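2-hydroxymethyl glutarate dehydrogenase (Eubacterium barkeri, PDB 3CKY) catalyses the NAD-dependent interconversion of 2-formylglutarate and (S)-2-hydroxymethylglutarate, a step in the fermentation of nicotinate. Local coordinates at residues Ala189-Lys197 with Ile286-Val297. Numbering follows the deposited sequence.
Sequences AEALVLGVK and IKVWEQMTGVSV
The indole of Trp289 meets helix 169-197 obliquely, with CD1 3.8 Å from Glu190 N and NE1 beside Glu190 CB. Val288 CG1 lies over one face of the ring, offset toward its rim, and Met292 SD lies in plane at the edge. The contact belongs to the all-helical C-terminal domain of this beta-hydroxyacid dehydrogenase. It packs segment 189-197, the end of the long helix 169-197, against helix 286-293 and the turn that follows; the two short helix axes cross at -38°.

One water joins the polar ends of Glu190 and Trp289. It accepts from Trp289 NE1 and donates to Glu190 OE2 at 2.6 Å. The same carboxylate reaches Thr262 and Met261 N of a second subunit, so the tetramer interface fixes it too.

Val193 sits at the centre. Its CG2 meets Trp289 CB at 3.8 Å and Ile286 CG1. Its CG1, anti to the backbone N (chi1 170°), faces Val295 CB and Thr293 OG1. Val196 straddles the loop: the side chains of Val196 and Val295 slide past each other in opposite directions, CG1 to CG1 at 3.6 Å, and Val196 CG2 meets Val297 CG2. Leu192 CB touches Ile286 CD1, while Met223 and Ile227 of helix 217-228 cover the leucine further.

After Gly294, with its positive phi, the chain turns back along helix 169-197. Thr293 OG1 accepts from Val295 N at 3.0 Å, an ST turn, and donates to Trp289 O. An alanine in place of Thr293 would remove both bonds and is likely to leave Val295 less firmly placed against Val193. Further along, Glu290 OE1 takes Val297 N on its anti lone pair, at 2.7 Å and an N-H...O angle of 153°.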
ATOM      1  N   ALA A 189      -4.413   0.156 -16.031  1.00 39.37           N
ATOM      2  CA  ALA A 189      -3.061  -0.136 -16.509  1.00 39.55           C
ATOM      3  C   ALA A 189      -2.674  -1.616 -16.335  1.00 39.93           C
ATOM      4  O   ALA A 189      -2.302  -2.297 -17.318  1.00 39.44           O
ATOM      5  CB  ALA A 189      -2.057   0.764 -15.807  1.00 39.24           C
ATOM      6  N   GLU A 190      -2.762  -2.101 -15.087  1.00 39.81           N
ATOM      7  CA  GLU A 190      -2.404  -3.488 -14.781  1.00 39.60           C
ATOM      8  C   GLU A 190      -3.395  -4.484 -15.401  1.00 39.51           C
ATOM      9  O   GLU A 190      -2.992  -5.568 -15.855  1.00 39.26           O
ATOM     10  CB  GLU A 190      -2.254  -3.704 -13.274  1.00 39.54           C
ATOM     11  CG  GLU A 190      -3.565  -3.640 -12.468  1.00 40.24           C
ATOM     12  CD  GLU A 190      -3.350  -3.676 -10.963  1.00 40.18           C
ATOM     13  OE1 GLU A 190      -4.014  -4.482 -10.261  1.00 41.30           O
ATOM     14  OE2 GLU A 190      -2.521  -2.881 -10.474  1.00 39.62           O
ATOM     15  N   ALA A 191      -4.675  -4.105 -15.440  1.00 39.57           N
ATOM     16  CA  ALA A 191      -5.730  -4.935 -16.041  1.00 39.53           C
ATOM     17  C   ALA A 191      -5.499  -5.233 -17.515  1.00 39.54           C
ATOM     18  O   ALA A 191      -5.695  -6.368 -17.977  1.00 39.91           O
ATOM     19  CB  ALA A 191      -7.093  -4.268 -15.870  1.00 39.44           C
ATOM     20  N   LEU A 192      -5.112  -4.207 -18.261  1.00 39.65           N
ATOM     21  CA  LEU A 192      -4.879  -4.344 -19.695  1.00 39.35           C
ATOM     22  C   LEU A 192      -3.660  -5.213 -19.988  1.00 39.38           C
ATOM     23  O   LEU A 192      -3.676  -6.044 -20.890  1.00 39.08           O
ATOM     24  CB  LEU A 192      -4.725  -2.970 -20.339  1.00 39.45           C
ATOM     25  CG  LEU A 192      -5.997  -2.113 -20.416  1.00 39.19           C
ATOM     26  CD1 LEU A 192      -5.668  -0.748 -21.023  1.00 38.08           C
ATOM     27  CD2 LEU A 192      -7.086  -2.819 -21.224  1.00 37.15           C
ATOM     28  N   VAL A 193      -2.613  -5.030 -19.199  1.00 39.28           N
ATOM     29  CA  VAL A 193      -1.418  -5.857 -19.307  1.00 39.02           C
ATOM     30  C   VAL A 193      -1.729  -7.337 -19.028  1.00 39.12           C
ATOM     31  O   VAL A 193      -1.252  -8.219 -19.755  1.00 39.08           O
ATOM     32  CB  VAL A 193      -0.327  -5.337 -18.355  1.00 39.07           C
ATOM     33  CG1 VAL A 193       0.851  -6.319 -18.267  1.00 38.01           C
ATOM     34  CG2 VAL A 193       0.104  -3.917 -18.775  1.00 38.37           C
ATOM     35  N   LEU A 194      -2.524  -7.590 -17.980  1.00 39.10           N
ATOM     36  CA  LEU A 194      -2.977  -8.939 -17.647  1.00 38.88           C
ATOM     37  C   LEU A 194      -3.731  -9.577 -18.809  1.00 39.23           C
ATOM     38  O   LEU A 194      -3.458 -10.717 -19.170  1.00 39.12           O
ATOM     39  CB  LEU A 194      -3.880  -8.908 -16.413  1.00 38.94           C
ATOM     40  CG  LEU A 194      -4.427 -10.267 -15.894  1.00 38.85           C
ATOM     41  CD1 LEU A 194      -3.304 -11.212 -15.451  1.00 36.79           C
ATOM     42  CD2 LEU A 194      -5.454 -10.084 -14.786  1.00 37.73           C
ATOM     43  N   GLY A 195      -4.671  -8.820 -19.376  1.00 39.33           N
ATOM     44  CA  GLY A 195      -5.506  -9.280 -20.476  1.00 39.58           C
ATOM     45  C   GLY A 195      -4.691  -9.673 -21.675  1.00 39.52           C
ATOM     46  O   GLY A 195      -4.907 -10.741 -22.226  1.00 39.40           O
ATOM     47  N   VAL A 196      -3.746  -8.813 -22.057  1.00 39.81           N
ATOM     48  CA  VAL A 196      -2.862  -9.099 -23.180  1.00 40.29           C
ATOM     49  C   VAL A 196      -2.059 -10.358 -22.891  1.00 40.84           C
ATOM     50  O   VAL A 196      -2.011 -11.271 -23.699  1.00 40.86           O
ATOM     51  CB  VAL A 196      -1.937  -7.905 -23.546  1.00 40.37           C
ATOM     52  CG1 VAL A 196      -0.876  -8.342 -24.594  1.00 38.86           C
ATOM     53  CG2 VAL A 196      -2.781  -6.735 -24.077  1.00 39.45           C
ATOM     54  N   LYS A 197      -1.474 -10.430 -21.703  1.00 41.60           N
ATOM     55  CA  LYS A 197      -0.727 -11.621 -21.313  1.00 41.66           C
ATOM     56  C   LYS A 197      -1.570 -12.908 -21.402  1.00 41.83           C
ATOM     57  O   LYS A 197      -1.044 -13.973 -21.739  1.00 41.48           O
ATOM     58  CB  LYS A 197      -0.181 -11.463 -19.900  1.00 41.91           C
ATOM     59  CG  LYS A 197       0.719 -12.606 -19.458  1.00 42.46           C
ATOM     60  CD  LYS A 197       2.062 -12.537 -20.184  1.00 44.33           C
ATOM     61  CE  LYS A 197       2.966 -13.704 -19.833  1.00 44.64           C
ATOM     62  NZ  LYS A 197       4.346 -13.199 -19.540  1.00 46.11           N
ATOM     63  N   ILE A 286       0.923   2.872 -17.821  1.00 39.42           N
ATOM     64  CA  ILE A 286       0.912   1.496 -18.307  1.00 40.20           C
ATOM     65  C   ILE A 286       2.328   0.994 -18.712  1.00 40.65           C
ATOM     66  O   ILE A 286       2.650  -0.185 -18.556  1.00 40.56           O
ATOM     67  CB  ILE A 286      -0.094   1.289 -19.494  1.00 39.96           C
ATOM     68  CG1 ILE A 286      -0.400  -0.202 -19.678  1.00 40.15           C
ATOM     69  CG2 ILE A 286       0.469   1.867 -20.816  1.00 39.83           C
ATOM     70  CD1 ILE A 286      -1.585  -0.515 -20.594  1.00 39.61           C
ATOM     71  N   LYS A 287       3.157   1.901 -19.231  1.00 41.40           N
ATOM     72  CA  LYS A 287       4.545   1.590 -19.603  1.00 41.54           C
ATOM     73  C   LYS A 287       5.381   1.057 -18.431  1.00 41.56           C
ATOM     74  O   LYS A 287       6.326   0.306 -18.649  1.00 41.45           O
ATOM     75  CB  LYS A 287       5.230   2.823 -20.158  1.00 41.63           C
ATOM     76  CG  LYS A 287       4.684   3.318 -21.485  1.00 42.53           C
ATOM     77  CD  LYS A 287       5.529   4.501 -21.969  1.00 41.95           C
ATOM     78  CE  LYS A 287       4.882   5.203 -23.120  1.00 42.41           C
ATOM     79  NZ  LYS A 287       5.795   6.231 -23.708  1.00 43.38           N
ATOM     80  N   VAL A 288       5.025   1.430 -17.199  1.00 42.14           N
ATOM     81  CA  VAL A 288       5.634   0.809 -15.996  1.00 42.10           C
ATOM     82  C   VAL A 288       5.557  -0.729 -16.033  1.00 42.09           C
ATOM     83  O   VAL A 288       6.553  -1.413 -15.816  1.00 42.32           O
ATOM     84  CB  VAL A 288       5.008   1.294 -14.675  1.00 41.72           C
ATOM     85  CG1 VAL A 288       5.570   0.482 -13.485  1.00 40.78           C
ATOM     86  CG2 VAL A 288       5.248   2.794 -14.477  1.00 41.58           C
ATOM     87  N   TRP A 289       4.386  -1.255 -16.349  1.00 42.01           N
ATOM     88  CA  TRP A 289       4.184  -2.698 -16.358  1.00 42.01           C
ATOM     89  C   TRP A 289       4.707  -3.362 -17.629  1.00 41.88           C
ATOM     90  O   TRP A 289       5.231  -4.471 -17.581  1.00 41.33           O
ATOM     91  CB  TRP A 289       2.699  -3.014 -16.140  1.00 42.07           C
ATOM     92  CG  TRP A 289       2.140  -2.438 -14.855  1.00 41.84           C
ATOM     93  CD1 TRP A 289       1.021  -1.686 -14.730  1.00 42.34           C
ATOM     94  CD2 TRP A 289       2.703  -2.548 -13.526  1.00 42.41           C
ATOM     95  NE1 TRP A 289       0.833  -1.326 -13.413  1.00 42.88           N
ATOM     96  CE2 TRP A 289       1.853  -1.837 -12.655  1.00 42.41           C
ATOM     97  CE3 TRP A 289       3.849  -3.168 -12.997  1.00 41.70           C
ATOM     98  CZ2 TRP A 289       2.100  -1.734 -11.274  1.00 41.94           C
ATOM     99  CZ3 TRP A 289       4.097  -3.060 -11.630  1.00 42.18           C
ATOM    100  CH2 TRP A 289       3.218  -2.351 -10.785  1.00 42.20           C
ATOM    101  N   GLU A 290       4.579  -2.667 -18.759  1.00 42.34           N
ATOM    102  CA  GLU A 290       5.121  -3.135 -20.045  1.00 42.54           C
ATOM    103  C   GLU A 290       6.617  -3.317 -19.963  1.00 42.44           C
ATOM    104  O   GLU A 290       7.150  -4.317 -20.436  1.00 42.40           O
ATOM    105  CB  GLU A 290       4.775  -2.161 -21.182  1.00 41.86           C
ATOM    106  CG  GLU A 290       3.283  -2.082 -21.439  1.00 43.56           C
ATOM    107  CD  GLU A 290       2.906  -1.127 -22.550  1.00 43.73           C
ATOM    108  OE1 GLU A 290       2.121  -1.557 -23.437  1.00 46.25           O
ATOM    109  OE2 GLU A 290       3.383   0.032 -22.535  1.00 42.84           O
ATOM    110  N   GLN A 291       7.290  -2.354 -19.357  1.00 42.91           N
ATOM    111  CA  GLN A 291       8.729  -2.419 -19.256  1.00 43.28           C
ATOM    112  C   GLN A 291       9.125  -3.574 -18.324  1.00 43.29           C
ATOM    113  O   GLN A 291      10.081  -4.290 -18.602  1.00 43.50           O
ATOM    114  CB  GLN A 291       9.303  -1.083 -18.767  1.00 43.55           C
ATOM    115  CG  GLN A 291      10.822  -1.069 -18.574  1.00 45.75           C
ATOM    116  CD  GLN A 291      11.597  -1.493 -19.819  1.00 51.11           C
ATOM    117  OE1 GLN A 291      11.341  -0.996 -20.923  1.00 55.30           O
ATOM    118  NE2 GLN A 291      12.560  -2.410 -19.645  1.00 53.71           N
ATOM    119  N   MET A 292       8.387  -3.756 -17.237  1.00 42.77           N
ATOM    120  CA  MET A 292       8.724  -4.784 -16.258  1.00 43.12           C
ATOM    121  C   MET A 292       8.444  -6.206 -16.761  1.00 43.27           C
ATOM    122  O   MET A 292       9.161  -7.139 -16.395  1.00 43.33           O
ATOM    123  CB  MET A 292       7.943  -4.543 -14.967  1.00 43.21           C
ATOM    124  CG  MET A 292       8.526  -5.218 -13.741  1.00 42.71           C
ATOM    125  SD  MET A 292       7.546  -4.887 -12.278  1.00 43.37           S
ATOM    126  CE  MET A 292       7.770  -3.112 -12.065  1.00 40.63           C
ATOM    127  N   THR A 293       7.420  -6.357 -17.608  1.00 43.20           N
ATOM    128  CA  THR A 293       6.895  -7.676 -17.996  1.00 43.24           C
ATOM    129  C   THR A 293       7.282  -8.135 -19.412  1.00 44.06           C
ATOM    130  O   THR A 293       7.250  -9.332 -19.702  1.00 43.44           O
ATOM    131  CB  THR A 293       5.316  -7.713 -17.887  1.00 43.39           C
ATOM    132  OG1 THR A 293       4.715  -6.781 -18.808  1.00 40.79           O
ATOM    133  CG2 THR A 293       4.849  -7.439 -16.446  1.00 40.17           C
ATOM    134  N   GLY A 294       7.636  -7.171 -20.279  1.00 44.56           N
ATOM    135  CA  GLY A 294       7.793  -7.413 -21.686  1.00 44.58           C
ATOM    136  C   GLY A 294       6.475  -7.508 -22.418  1.00 44.84           C
ATOM    137  O   GLY A 294       6.450  -7.794 -23.595  1.00 44.52           O
ATOM    138  N   VAL A 295       5.366  -7.279 -21.731  1.00 45.77           N
ATOM    139  CA  VAL A 295       4.058  -7.328 -22.383  1.00 46.40           C
ATOM    140  C   VAL A 295       3.822  -6.015 -23.124  1.00 47.01           C
ATOM    141  O   VAL A 295       4.109  -4.920 -22.604  1.00 46.24           O
ATOM    142  CB  VAL A 295       2.914  -7.613 -21.377  1.00 46.47           C
ATOM    143  CG1 VAL A 295       1.560  -7.476 -22.048  1.00 46.30           C
ATOM    144  CG2 VAL A 295       3.083  -9.011 -20.776  1.00 45.87           C
ATOM    145  N   SER A 296       3.348  -6.141 -24.358  1.00 47.59           N
ATOM    146  CA  SER A 296       3.042  -4.982 -25.187  1.00 48.51           C
ATOM    147  C   SER A 296       1.532  -4.783 -25.284  1.00 48.67           C
ATOM    148  O   SER A 296       0.817  -5.659 -25.760  1.00 48.31           O
ATOM    149  CB  SER A 296       3.628  -5.141 -26.592  1.00 48.51           C
ATOM    150  OG  SER A 296       3.271  -4.012 -27.378  1.00 49.72           O
ATOM    151  N   VAL A 297       1.072  -3.637 -24.791  1.00 49.65           N
ATOM    152  CA  VAL A 297      -0.319  -3.234 -24.889  1.00 50.41           C
ATOM    153  C   VAL A 297      -0.404  -1.997 -25.779  1.00 51.62           C
ATOM    154  O   VAL A 297      -1.145  -1.977 -26.777  1.00 51.46           O
ATOM    155  CB  VAL A 297      -0.931  -2.909 -23.496  1.00 50.17           C
ATOM    156  CG1 VAL A 297      -2.413  -2.554 -23.630  1.00 49.17           C
ATOM    157  CG2 VAL A 297      -0.745  -4.069 -22.534  1.00 49.03           C
TER
HETATM  158  O   HOH W   1      -1.460  -0.791 -11.656  1.00 37.73           O
HETATM  159  O   HOH W   2       6.037 -11.293 -21.486  1.00 55.05           O